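Local coordinates for ylmH (Streptococcus pneumoniae, PDB 2FPH), which probably acts in cell division and probably binds nucleic acid, perhaps through a putative RNA-binding domain, at residues S56-F61 and E65-L70. Numbering follows the deposited sequence.
Sequences SSSGEF and EYVRVL
S56 and L70 face each other as an antiparallel hydrogen-bonded pair and close a two-bond ring: S56 N donates to L70 O at 3.0 Å, and L70 N returns a bond to S56 O at 2.8 Å. The same S56 oxygen also receives a CA-H...O contact from V69. On the face shared with L70, the hydroxyl OG of S56 rests against the aliphatic L70 CB at 3.8 Å; it is buried without a polar partner, and F83 adds to the cover there. S57 pairs with V69 in the following non-hydrogen-bonded position, so its N points away from the partner strand and is taken by E60 OE1, through the anti lone pair of the carboxylate. With S57 OG anti to the backbone N (chi1 168°), the hydroxyl lies over V67, 3.6 Å from V67 CB, while accepting G59 N in an ST turn and bonding to E41 of helix 38-50, which packs on this face. These strands, 54-57 and 69-72, form a beta hairpin in the YlmH N-terminal region, and 69-72 is the middle strand of a three-stranded antiparallel sheet, between 54-57 and 31-32. At S58 the chain leaves the strand for a 3-10 turn, yet pairing continues by a substitute: S58 N still donates to R68 O at 2.8 Å, but R68 N is met by the side-chain OG of S58, 2.9 Å away, in place of a backbone carbonyl. A chi1 of 58° tucks that OG between its own N and carbonyl carbon, swinging it toward R68 N and to 3.5 Å from V67 CB. The R68 guanidinium heads elsewhere, its NE bonding to T33 O. G59 then brings its backbone N against V67 CG1 at 3.6 Å, a methyl that also sits near S57 OG, the ST-turn acceptor.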
loop_
_atom_site.group_PDB
_atom_site.type_symbol
_atom_site.label_atom_id
_atom_site.label_comp_id
_atom_site.label_asym_id
_atom_site.label_seq_id
_atom_site.Cartn_x
_atom_site.Cartn_y
_atom_site.Cartn_z
ATOM N N SER A 56 -8.903 -8.087 6.742
ATOM C CA SER A 56 -8.043 -8.810 5.780
ATOM C C SER A 56 -6.962 -7.859 5.273
ATOM O O SER A 56 -7.224 -6.706 5.066
ATOM C CB SER A 56 -8.846 -9.402 4.607
ATOM O OG SER A 56 -9.575 -8.417 3.954
ATOM N N SER A 57 -5.737 -8.366 5.150
ATOM C CA SER A 57 -4.595 -7.627 4.689
ATOM C C SER A 57 -4.277 -8.023 3.273
ATOM O O SER A 57 -4.347 -9.236 2.950
ATOM C CB SER A 57 -3.386 -7.944 5.545
ATOM O OG SER A 57 -2.204 -7.456 4.945
ATOM N N SER A 58 -3.864 -7.070 2.420
ATOM C CA SER A 58 -3.475 -7.404 1.050
ATOM C C SER A 58 -2.274 -8.404 1.072
ATOM O O SER A 58 -2.057 -9.134 0.106
ATOM C CB SER A 58 -3.149 -6.184 0.206
ATOM O OG SER A 58 -2.110 -5.417 0.771
ATOM N N GLY A 59 -1.517 -8.409 2.170
ATOM C CA GLY A 59 -0.404 -9.324 2.332
ATOM C C GLY A 59 -0.787 -10.765 2.465
ATOM O O GLY A 59 0.077 -11.664 2.312
ATOM N N GLU A 60 -2.069 -11.026 2.700
ATOM C CA GLU A 60 -2.600 -12.379 2.754
ATOM C C GLU A 60 -3.065 -12.845 1.368
ATOM O O GLU A 60 -3.614 -13.938 1.278
ATOM C CB GLU A 60 -3.783 -12.433 3.740
ATOM C CG GLU A 60 -3.488 -12.096 5.206
ATOM C CD GLU A 60 -4.747 -12.045 6.086
ATOM O OE1 GLU A 60 -5.416 -10.981 6.223
ATOM O OE2 GLU A 60 -5.100 -13.097 6.668
ATOM N N PHE A 61 -2.851 -12.022 0.322
ATOM C CA PHE A 61 -3.195 -12.315 -1.081
ATOM C C PHE A 61 -1.962 -12.215 -1.981
ATOM O O PHE A 61 -1.760 -13.086 -2.853
ATOM C CB PHE A 61 -4.246 -11.332 -1.615
ATOM C CG PHE A 61 -5.621 -11.491 -0.999
ATOM C CD1 PHE A 61 -5.858 -11.077 0.312
ATOM C CD2 PHE A 61 -6.651 -12.016 -1.710
ATOM C CE1 PHE A 61 -7.080 -11.205 0.894
ATOM C CE2 PHE A 61 -7.903 -12.165 -1.134
ATOM C CZ PHE A 61 -8.133 -11.752 0.172
ATOM N N GLU A 65 5.746 -6.230 1.737
ATOM C CA GLU A 65 6.051 -5.566 3.002
ATOM C C GLU A 65 4.980 -4.541 3.387
ATOM O O GLU A 65 4.284 -4.680 4.406
ATOM C CB GLU A 65 7.447 -4.960 2.978
ATOM C CG GLU A 65 8.556 -6.027 2.953
ATOM C CD GLU A 65 8.312 -7.242 3.871
ATOM O OE1 GLU A 65 8.347 -7.084 5.123
ATOM O OE2 GLU A 65 8.107 -8.389 3.352
ATOM N N TYR A 66 4.832 -3.535 2.558
ATOM C CA TYR A 66 3.710 -2.579 2.664
ATOM C C TYR A 66 2.421 -3.244 2.212
ATOM O O TYR A 66 2.353 -3.901 1.178
ATOM C CB TYR A 66 4.015 -1.296 1.883
ATOM C CG TYR A 66 5.205 -0.646 2.494
ATOM C CD1 TYR A 66 5.133 -0.036 3.730
ATOM C CD2 TYR A 66 6.441 -0.737 1.881
ATOM C CE1 TYR A 66 6.313 0.516 4.333
ATOM C CE2 TYR A 66 7.603 -0.239 2.480
ATOM C CZ TYR A 66 7.531 0.384 3.664
ATOM O OH TYR A 66 8.704 0.850 4.181
ATOM N N VAL A 67 1.353 -2.985 2.957
ATOM C CA VAL A 67 0.054 -3.577 2.695
ATOM C C VAL A 67 -1.050 -2.585 2.837
ATOM O O VAL A 67 -0.894 -1.544 3.447
ATOM C CB VAL A 67 -0.224 -4.815 3.610
ATOM C CG1 VAL A 67 0.771 -5.868 3.391
ATOM C CG2 VAL A 67 -0.252 -4.418 5.068
ATOM N N ARG A 68 -2.192 -2.894 2.247
ATOM C CA ARG A 68 -3.433 -2.200 2.618
ATOM C C ARG A 68 -4.355 -3.169 3.318
ATOM O O ARG A 68 -4.309 -4.403 3.110
ATOM C CB ARG A 68 -4.133 -1.599 1.395
ATOM C CG ARG A 68 -3.308 -0.704 0.548
ATOM C CD ARG A 68 -4.033 -0.041 -0.628
ATOM N NE ARG A 68 -4.989 0.966 -0.178
ATOM C CZ ARG A 68 -5.748 1.682 -0.968
ATOM N NH1 ARG A 68 -5.698 1.466 -2.249
ATOM N NH2 ARG A 68 -6.518 2.664 -0.487
ATOM N N VAL A 69 -5.188 -2.641 4.214
ATOM C CA VAL A 69 -6.027 -3.475 5.020
ATOM C C VAL A 69 -7.455 -3.106 4.809
ATOM O O VAL A 69 -7.825 -1.917 4.662
ATOM C CB VAL A 69 -5.623 -3.361 6.567
ATOM C CG1 VAL A 69 -6.653 -3.890 7.542
ATOM C CG2 VAL A 69 -4.258 -4.035 6.860
ATOM N N LEU A 70 -8.280 -4.125 4.826
ATOM C CA LEU A 70 -9.713 -3.890 4.751
ATOM C C LEU A 70 -10.334 -4.248 6.085
ATOM O O LEU A 70 -10.109 -5.333 6.632
ATOM C CB LEU A 70 -10.261 -4.730 3.634
ATOM C CG LEU A 70 -10.171 -4.264 2.222
ATOM C CD1 LEU A 70 -10.402 -5.449 1.314
ATOM C CD2 LEU A 70 -11.265 -3.113 2.125
#